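Local coordinates for protein D-galactonate dehydratase family member SEN1436 (PDB 3TW9) that catalyses, with low activity, the magnesium-dependent dehydration of D-gluconate to 2-dehydro-3-deoxy-D-gluconate, as a homotetrameric member of the mandelate racemase/muconate lactonizing enzyme family, at residues 158-166 with 231-239; 203-211 with 220-230. All coordinates share one frame; numbering follows the deposited sequence.

Contact 1 of 2, residues 158-166 with 231-239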
# COMPACT_ATOMS: atom_id res chain seq x y z
N GLU C 158 8.52 20.91 -36.80
CA GLU C 158 7.09 20.49 -36.69
C GLU C 158 6.67 19.33 -37.61
O GLU C 158 5.90 18.45 -37.20
CB GLU C 158 6.13 21.68 -36.85
CG GLU C 158 4.63 21.34 -36.69
CD GLU C 158 3.70 22.57 -36.69
OE1 GLU C 158 4.19 23.72 -36.63
OE2 GLU C 158 2.47 22.37 -36.74
N VAL C 159 7.15 19.33 -38.85
CA VAL C 159 6.78 18.27 -39.79
C VAL C 159 7.44 16.94 -39.43
O VAL C 159 6.82 15.89 -39.58
CB VAL C 159 6.98 18.69 -41.30
CG1 VAL C 159 8.43 18.51 -41.76
CG2 VAL C 159 6.02 17.92 -42.21
N GLU C 160 8.68 16.99 -38.91
CA GLU C 160 9.40 15.80 -38.47
C GLU C 160 8.69 15.13 -37.31
O GLU C 160 8.61 13.91 -37.25
CB GLU C 160 10.81 16.17 -38.00
CG GLU C 160 11.91 15.96 -39.02
CD GLU C 160 13.28 16.14 -38.39
OE1 GLU C 160 14.05 17.00 -38.87
OE2 GLU C 160 13.58 15.43 -37.40
N VAL C 161 8.19 15.95 -36.39
CA VAL C 161 7.42 15.49 -35.23
C VAL C 161 6.11 14.84 -35.69
O VAL C 161 5.80 13.72 -35.27
CB VAL C 161 7.20 16.64 -34.19
CG1 VAL C 161 6.17 16.26 -33.12
CG2 VAL C 161 8.54 17.03 -33.55
N GLU C 162 5.38 15.52 -36.58
CA GLU C 162 4.13 15.00 -37.14
C GLU C 162 4.31 13.68 -37.91
O GLU C 162 3.45 12.78 -37.81
CB GLU C 162 3.47 16.07 -38.03
CG GLU C 162 2.03 15.77 -38.43
CD GLU C 162 1.42 16.86 -39.29
OE1 GLU C 162 1.88 18.02 -39.21
OE2 GLU C 162 0.47 16.55 -40.05
N ASP C 163 5.41 13.56 -38.66
CA ASP C 163 5.76 12.31 -39.35
C ASP C 163 6.15 11.22 -38.36
O ASP C 163 5.83 10.05 -38.58
CB ASP C 163 6.91 12.52 -40.35
CG ASP C 163 6.53 13.40 -41.55
OD1 ASP C 163 5.34 13.76 -41.71
OD2 ASP C 163 7.44 13.74 -42.33
N ASN C 164 6.86 11.59 -37.28
CA ASN C 164 7.24 10.64 -36.24
C ASN C 164 5.99 10.06 -35.54
O ASN C 164 5.94 8.86 -35.30
CB ASN C 164 8.23 11.25 -35.23
CG ASN C 164 9.62 11.43 -35.80
OD1 ASN C 164 9.93 10.92 -36.88
ND2 ASN C 164 10.47 12.17 -35.09
N ILE C 165 4.99 10.91 -35.29
CA ILE C 165 3.71 10.52 -34.70
C ILE C 165 2.99 9.54 -35.61
O ILE C 165 2.55 8.50 -35.16
CB ILE C 165 2.75 11.73 -34.41
CG1 ILE C 165 3.35 12.69 -33.38
CG2 ILE C 165 1.41 11.25 -33.85
CD1 ILE C 165 2.62 14.01 -33.30
N ARG C 166 2.91 9.88 -36.90
CA ARG C 166 2.36 8.96 -37.90
C ARG C 166 3.08 7.61 -37.90
O ARG C 166 2.43 6.56 -37.83
CB ARG C 166 2.37 9.60 -39.30
CG ARG C 166 1.30 10.68 -39.47
CD ARG C 166 0.98 10.94 -40.94
NE ARG C 166 -0.20 11.79 -41.08
CZ ARG C 166 -0.16 13.12 -41.16
NH1 ARG C 166 1.00 13.76 -41.13
NH2 ARG C 166 -1.30 13.80 -41.28
N LEU C 231 0.71 24.27 -31.82
CA LEU C 231 1.16 22.91 -32.12
C LEU C 231 0.02 21.89 -31.96
O LEU C 231 -0.24 21.10 -32.87
CB LEU C 231 2.37 22.51 -31.25
CG LEU C 231 2.80 21.04 -31.26
CD1 LEU C 231 3.38 20.61 -32.62
CD2 LEU C 231 3.76 20.74 -30.12
N PHE C 232 -0.69 21.93 -30.83
CA PHE C 232 -1.79 21.01 -30.61
C PHE C 232 -3.04 21.27 -31.43
O PHE C 232 -3.73 20.31 -31.81
CB PHE C 232 -2.09 20.87 -29.10
CG PHE C 232 -1.09 20.01 -28.42
CD1 PHE C 232 -1.08 18.62 -28.65
CD2 PHE C 232 -0.09 20.56 -27.63
CE1 PHE C 232 -0.10 17.79 -28.09
CE2 PHE C 232 0.90 19.73 -27.05
CZ PHE C 232 0.89 18.33 -27.28
N ASP C 233 -3.31 22.54 -31.74
CA ASP C 233 -4.38 22.87 -32.68
C ASP C 233 -4.11 22.18 -34.02
O ASP C 233 -4.97 21.44 -34.55
CB ASP C 233 -4.52 24.38 -32.85
CG ASP C 233 -5.75 24.75 -33.66
OD1 ASP C 233 -6.88 24.60 -33.15
OD2 ASP C 233 -5.58 25.17 -34.82
N HIS C 234 -2.89 22.35 -34.52
CA HIS C 234 -2.44 21.70 -35.77
C HIS C 234 -2.51 20.18 -35.73
O HIS C 234 -3.05 19.57 -36.63
CB HIS C 234 -1.02 22.11 -36.17
CG HIS C 234 -0.55 21.42 -37.42
ND1 HIS C 234 -0.95 21.83 -38.68
CD2 HIS C 234 0.23 20.33 -37.60
CE1 HIS C 234 -0.41 21.03 -39.58
NE2 HIS C 234 0.31 20.11 -38.96
N LEU C 235 -1.94 19.57 -34.69
CA LEU C 235 -1.94 18.12 -34.58
C LEU C 235 -3.35 17.58 -34.44
O LEU C 235 -3.66 16.56 -35.03
CB LEU C 235 -1.07 17.65 -33.40
CG LEU C 235 0.45 17.88 -33.52
CD1 LEU C 235 1.15 17.47 -32.26
CD2 LEU C 235 1.05 17.18 -34.75
N ARG C 236 -4.22 18.24 -33.68
CA ARG C 236 -5.60 17.75 -33.60
C ARG C 236 -6.35 17.90 -34.94
O ARG C 236 -7.19 17.07 -35.29
CB ARG C 236 -6.38 18.40 -32.46
CG ARG C 236 -5.96 17.89 -31.08
CD ARG C 236 -6.18 16.39 -30.94
NE ARG C 236 -6.09 15.99 -29.53
CZ ARG C 236 -5.92 14.75 -29.08
NH1 ARG C 236 -5.77 13.74 -29.94
NH2 ARG C 236 -5.86 14.52 -27.77
N ASN C 237 -6.02 18.95 -35.69
CA ASN C 237 -6.66 19.17 -36.99
C ASN C 237 -6.30 18.09 -37.99
O ASN C 237 -7.14 17.64 -38.77
CB ASN C 237 -6.34 20.56 -37.55
CG ASN C 237 -7.17 21.67 -36.90
OD1 ASN C 237 -8.19 21.41 -36.26
ND2 ASN C 237 -6.72 22.91 -37.05
N LYS C 238 -5.05 17.65 -37.93
CA LYS C 238 -4.54 16.64 -38.84
C LYS C 238 -4.80 15.20 -38.41
O LYS C 238 -5.03 14.33 -39.26
CB LYS C 238 -3.03 16.84 -39.07
CG LYS C 238 -2.65 18.16 -39.75
CD LYS C 238 -2.86 18.09 -41.27
CE LYS C 238 -2.62 19.45 -41.91
NZ LYS C 238 -2.67 19.39 -43.40
N LEU C 239 -4.76 14.93 -37.11
CA LEU C 239 -4.76 13.54 -36.65
C LEU C 239 -6.04 13.14 -35.91
O LEU C 239 -6.29 11.96 -35.73
CB LEU C 239 -3.50 13.25 -35.80
CG LEU C 239 -2.15 13.32 -36.52
CD1 LEU C 239 -1.01 13.62 -35.56
CD2 LEU C 239 -1.87 12.05 -37.32

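Contact 2 of 2, residues 203-211 with 220-230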
# COMPACT_ATOMS: atom_id res chain seq x y z
N ASN C 203 6.66 29.93 -35.79
CA ASN C 203 6.24 30.32 -34.44
C ASN C 203 6.56 31.77 -34.12
O ASN C 203 6.88 32.57 -35.01
CB ASN C 203 6.91 29.42 -33.37
CG ASN C 203 6.72 27.94 -33.65
OD1 ASN C 203 7.69 27.18 -33.70
ND2 ASN C 203 5.47 27.51 -33.82
N ILE C 204 6.46 32.10 -32.84
CA ILE C 204 6.94 33.35 -32.28
C ILE C 204 8.47 33.27 -32.12
O ILE C 204 9.00 32.25 -31.66
CB ILE C 204 6.23 33.61 -30.93
CG1 ILE C 204 4.83 34.16 -31.19
CG2 ILE C 204 7.03 34.56 -30.02
CD1 ILE C 204 3.78 33.54 -30.33
N GLN C 205 9.16 34.33 -32.54
CA GLN C 205 10.62 34.40 -32.46
C GLN C 205 11.06 34.47 -31.00
O GLN C 205 10.41 35.14 -30.19
CB GLN C 205 11.13 35.63 -33.21
CG GLN C 205 10.66 35.73 -34.65
CD GLN C 205 10.90 37.11 -35.25
OE1 GLN C 205 10.67 38.14 -34.60
NE2 GLN C 205 11.35 37.14 -36.51
N PRO C 206 12.17 33.77 -30.65
CA PRO C 206 12.72 33.94 -29.31
C PRO C 206 13.22 35.37 -29.07
O PRO C 206 13.53 36.09 -30.03
CB PRO C 206 13.91 32.96 -29.27
CG PRO C 206 13.71 32.03 -30.41
CD PRO C 206 12.96 32.81 -31.45
N LYS C 207 13.26 35.79 -27.81
CA LYS C 207 13.81 37.10 -27.43
C LYS C 207 15.29 37.19 -27.76
O LYS C 207 16.03 36.20 -27.69
CB LYS C 207 13.59 37.38 -25.94
CG LYS C 207 12.15 37.72 -25.58
CD LYS C 207 12.02 38.09 -24.10
CE LYS C 207 10.61 37.83 -23.57
NZ LYS C 207 9.58 37.44 -24.60
N ARG C 208 15.74 38.41 -28.07
CA ARG C 208 17.17 38.67 -28.27
C ARG C 208 17.82 38.74 -26.89
O ARG C 208 17.23 39.29 -25.96
CB ARG C 208 17.36 39.96 -29.08
CG ARG C 208 18.80 40.47 -29.19
CD ARG C 208 18.88 41.87 -29.85
NE ARG C 208 17.65 42.66 -29.71
CZ ARG C 208 17.35 43.45 -28.68
NH1 ARG C 208 18.19 43.59 -27.66
NH2 ARG C 208 16.20 44.11 -28.68
N SER C 209 18.98 38.11 -26.75
CA SER C 209 19.75 38.06 -25.51
C SER C 209 20.55 39.35 -25.33
O SER C 209 20.66 40.14 -26.27
CB SER C 209 20.72 36.87 -25.56
OG SER C 209 20.03 35.65 -25.43
N PRO C 210 21.11 39.58 -24.12
CA PRO C 210 22.08 40.68 -23.92
C PRO C 210 23.31 40.56 -24.86
O PRO C 210 23.54 39.53 -25.51
CB PRO C 210 22.55 40.47 -22.48
CG PRO C 210 21.50 39.70 -21.81
CD PRO C 210 20.81 38.89 -22.85
N ARG C 211 24.12 41.61 -24.89
CA ARG C 211 25.25 41.70 -25.84
C ARG C 211 26.42 40.73 -25.60
O ARG C 211 27.32 40.61 -26.43
CB ARG C 211 25.76 43.14 -25.87
CG ARG C 211 26.27 43.64 -24.51
CD ARG C 211 26.20 45.15 -24.45
NE ARG C 211 26.87 45.70 -23.28
CZ ARG C 211 26.98 47.01 -23.01
NH1 ARG C 211 27.63 47.41 -21.92
NH2 ARG C 211 26.46 47.92 -23.84
N ASP C 220 13.69 30.06 -24.62
CA ASP C 220 12.76 31.15 -24.37
C ASP C 220 11.43 30.58 -23.88
O ASP C 220 10.63 30.09 -24.69
CB ASP C 220 12.54 31.97 -25.64
CG ASP C 220 11.72 33.23 -25.38
OD1 ASP C 220 10.84 33.25 -24.50
OD2 ASP C 220 11.96 34.23 -26.07
N PRO C 221 11.19 30.65 -22.56
CA PRO C 221 9.99 30.01 -21.99
C PRO C 221 8.69 30.66 -22.42
O PRO C 221 7.66 29.99 -22.48
CB PRO C 221 10.20 30.17 -20.47
CG PRO C 221 11.13 31.34 -20.33
CD PRO C 221 12.02 31.31 -21.53
N ASP C 222 8.72 31.96 -22.71
CA ASP C 222 7.51 32.67 -23.12
C ASP C 222 7.15 32.37 -24.57
O ASP C 222 5.97 32.13 -24.88
CB ASP C 222 7.65 34.16 -22.85
CG ASP C 222 7.69 34.48 -21.36
OD1 ASP C 222 6.62 34.54 -20.72
OD2 ASP C 222 8.80 34.66 -20.83
N ALA C 223 8.14 32.33 -25.46
CA ALA C 223 7.91 31.88 -26.85
C ALA C 223 7.34 30.46 -26.85
O ALA C 223 6.37 30.18 -27.55
CB ALA C 223 9.21 31.94 -27.67
N TYR C 224 7.93 29.60 -26.02
CA TYR C 224 7.52 28.20 -25.90
C TYR C 224 6.04 28.12 -25.52
O TYR C 224 5.25 27.42 -26.17
CB TYR C 224 8.41 27.47 -24.88
CG TYR C 224 7.74 26.26 -24.24
CD1 TYR C 224 7.53 25.07 -24.96
CD2 TYR C 224 7.27 26.33 -22.92
CE1 TYR C 224 6.89 23.98 -24.38
CE2 TYR C 224 6.62 25.25 -22.33
CZ TYR C 224 6.43 24.08 -23.07
OH TYR C 224 5.79 23.00 -22.47
N ALA C 225 5.67 28.84 -24.46
CA ALA C 225 4.35 28.68 -23.86
C ALA C 225 3.25 29.21 -24.80
O ALA C 225 2.13 28.69 -24.81
CB ALA C 225 4.29 29.40 -22.55
N LYS C 226 3.59 30.25 -25.57
CA LYS C 226 2.65 30.83 -26.52
C LYS C 226 2.51 29.96 -27.77
O LYS C 226 1.52 30.09 -28.50
CB LYS C 226 3.07 32.26 -26.89
CG LYS C 226 2.96 33.27 -25.76
CD LYS C 226 3.34 34.67 -26.24
CE LYS C 226 3.34 35.68 -25.10
NZ LYS C 226 4.58 35.56 -24.31
N SER C 227 3.48 29.07 -27.99
CA SER C 227 3.50 28.22 -29.18
C SER C 227 2.89 26.83 -29.02
O SER C 227 2.48 26.22 -30.01
CB SER C 227 4.92 28.10 -29.72
OG SER C 227 5.42 29.41 -29.96
N VAL C 228 2.86 26.32 -27.80
CA VAL C 228 2.30 24.99 -27.55
C VAL C 228 0.83 24.83 -28.00
O VAL C 228 0.51 23.83 -28.63
CB VAL C 228 2.56 24.48 -26.08
CG1 VAL C 228 1.90 23.09 -25.81
CG2 VAL C 228 4.01 24.37 -25.86
N PRO C 229 -0.07 25.80 -27.69
CA PRO C 229 -1.44 25.55 -28.12
C PRO C 229 -1.58 25.46 -29.64
O PRO C 229 -2.40 24.67 -30.12
CB PRO C 229 -2.21 26.77 -27.58
CG PRO C 229 -1.42 27.19 -26.36
CD PRO C 229 0.00 26.97 -26.78
N ARG C 230 -0.78 26.23 -30.37
CA ARG C 230 -0.79 26.19 -31.84
C ARG C 230 -0.35 24.84 -32.40
O ARG C 230 -0.99 24.32 -33.33
CB ARG C 230 0.05 27.34 -32.43
CG ARG C 230 -0.39 28.73 -31.96
CD ARG C 230 -0.20 29.78 -33.04
NE ARG C 230 1.21 30.09 -33.29
CZ ARG C 230 1.84 31.15 -32.81
NH1 ARG C 230 1.20 32.03 -32.05
NH2 ARG C 230 3.12 31.34 -33.10
O HOH W 1 9.53 35.64 -26.85

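Contact 1 of 2, residues 158-166 with 231-239
The imidazole of H234 is flanked on both faces and gripped at its edge: the carboxylate of E158 lies over one face, the K238 methylene CG over the opposite one, and E162 OE1 at the rim. E162 makes the bond, H234 NE2 donating to E162 OE1 at 2.6 Å with an N-H...O angle of 147°. The oxygen lies in the ring plane, but the nitrogen stands well out of the carboxylate plane, so the bond is in plane for the histidine alone. With CG anti to the backbone N (chi1 -168°) and an extended chain, E162 carries its carboxylate across to the ring. E158 OE2 comes 3.1 Å from H234 CD2, on the CG-CD2 side of its face, its carboxylate nearly perpendicular to the ring and without a hydrogen bond. K238 CG sits 3.5 Å above the ring plane, offset toward the rim, and also touches E162 OE2. Two carboxylates so near would be expected to favour a protonated imidazole, although the charge is not observed. R166 NH1 reaches E162 OE2 at 3.0 Å in a salt bridge, on the anti side and tilted out of the carboxylate plane. Both oxygens of this buried carboxylate therefore have a polar partner.

In the (β/α)-barrel of the enolase superfamily, helix 158-171 runs between strands 147-152 and 175-177, and helix 221-239 precedes 244-248; these three strands are consecutive and parallel. The segment axes approach to 11.7 Å and cross at -41°.

Beneath the polar row the contact is apolar. I165 CD1 meets L235 CD2 at 3.8 Å. In one of the two conformers of L239, CD1 meets I165 CG2 and CD2 covers one face of the R166 guanidinium. L235 touches F245 on strand 244-248, I165 the loop residues T153 and C178.

Contact 2 of 2, residues 203-211 with 220-230
The guanidinium of R230 meets the chain at 203-204 with its edge: N203 CA and I204 N lie near its plane. R230 NH2 and I204 N are 3.4 Å apart, but both are donors and no hydrogen bond joins them. I204 CD1 sits 3.4 Å from R230 NH1, the two side chains crossing at about a right angle. R230, N203 and I204 are poorly ordered, so every contact made by N203 and I204 is the less certain.

The other flat group, the carboxylate of D220, divides its oxygens between two tasks. OD2 receives K207 N at 2.7 Å, nearly along the C-O axis and with an N-H...O angle of 167°. OD1 turns to the helix and accepts A223 N at 3.0 Å, from well above the carboxylate plane, along with a weak bond from D222 N. D220 is thus the N-cap of helix 221-239, and its CG, anti to the backbone N (chi1 -172°), places the carboxylate between the first turn and K207, so that the same residue fastens the preceding loop. That loop leads from strand 175-177 toward strand 217-218 on the surface of the barrel domain. K207 NZ and D220 OD2, 4.3 Å apart and too far for a salt bridge, share a water that accepts from the lysine and donates to the carboxylate.

I204 also rests on the first turns of the helix. Its CG2 lies 4.1 Å from A223 CB, while CD1 reaches K226 CB. S227 OG donates within the helix to A223 O and also touches N203 CB, and both S227 and N203 pack on M180.

Overall arrangement
Contacts 1 and 2 share helix 221-239 and divide it between its two ends: contact 2 uses its N-terminal part with the cap residue before it, contact 1 the C-terminal part. Their centres lie about 20 Å apart, and their segments adjoin only through the sequence at 230-231. Along the chain the order is 158-166, 203-211, 220-230, 231-239, so contact 2 falls wholly between the two halves of contact 1. The same helix thus packs against the preceding barrel helix, 158-171, and against a surface loop. That loop follows the unmodelled residues 183-202, which include Y183, the probable proton donor/acceptor, so contact 2 marks where the visible chain resumes.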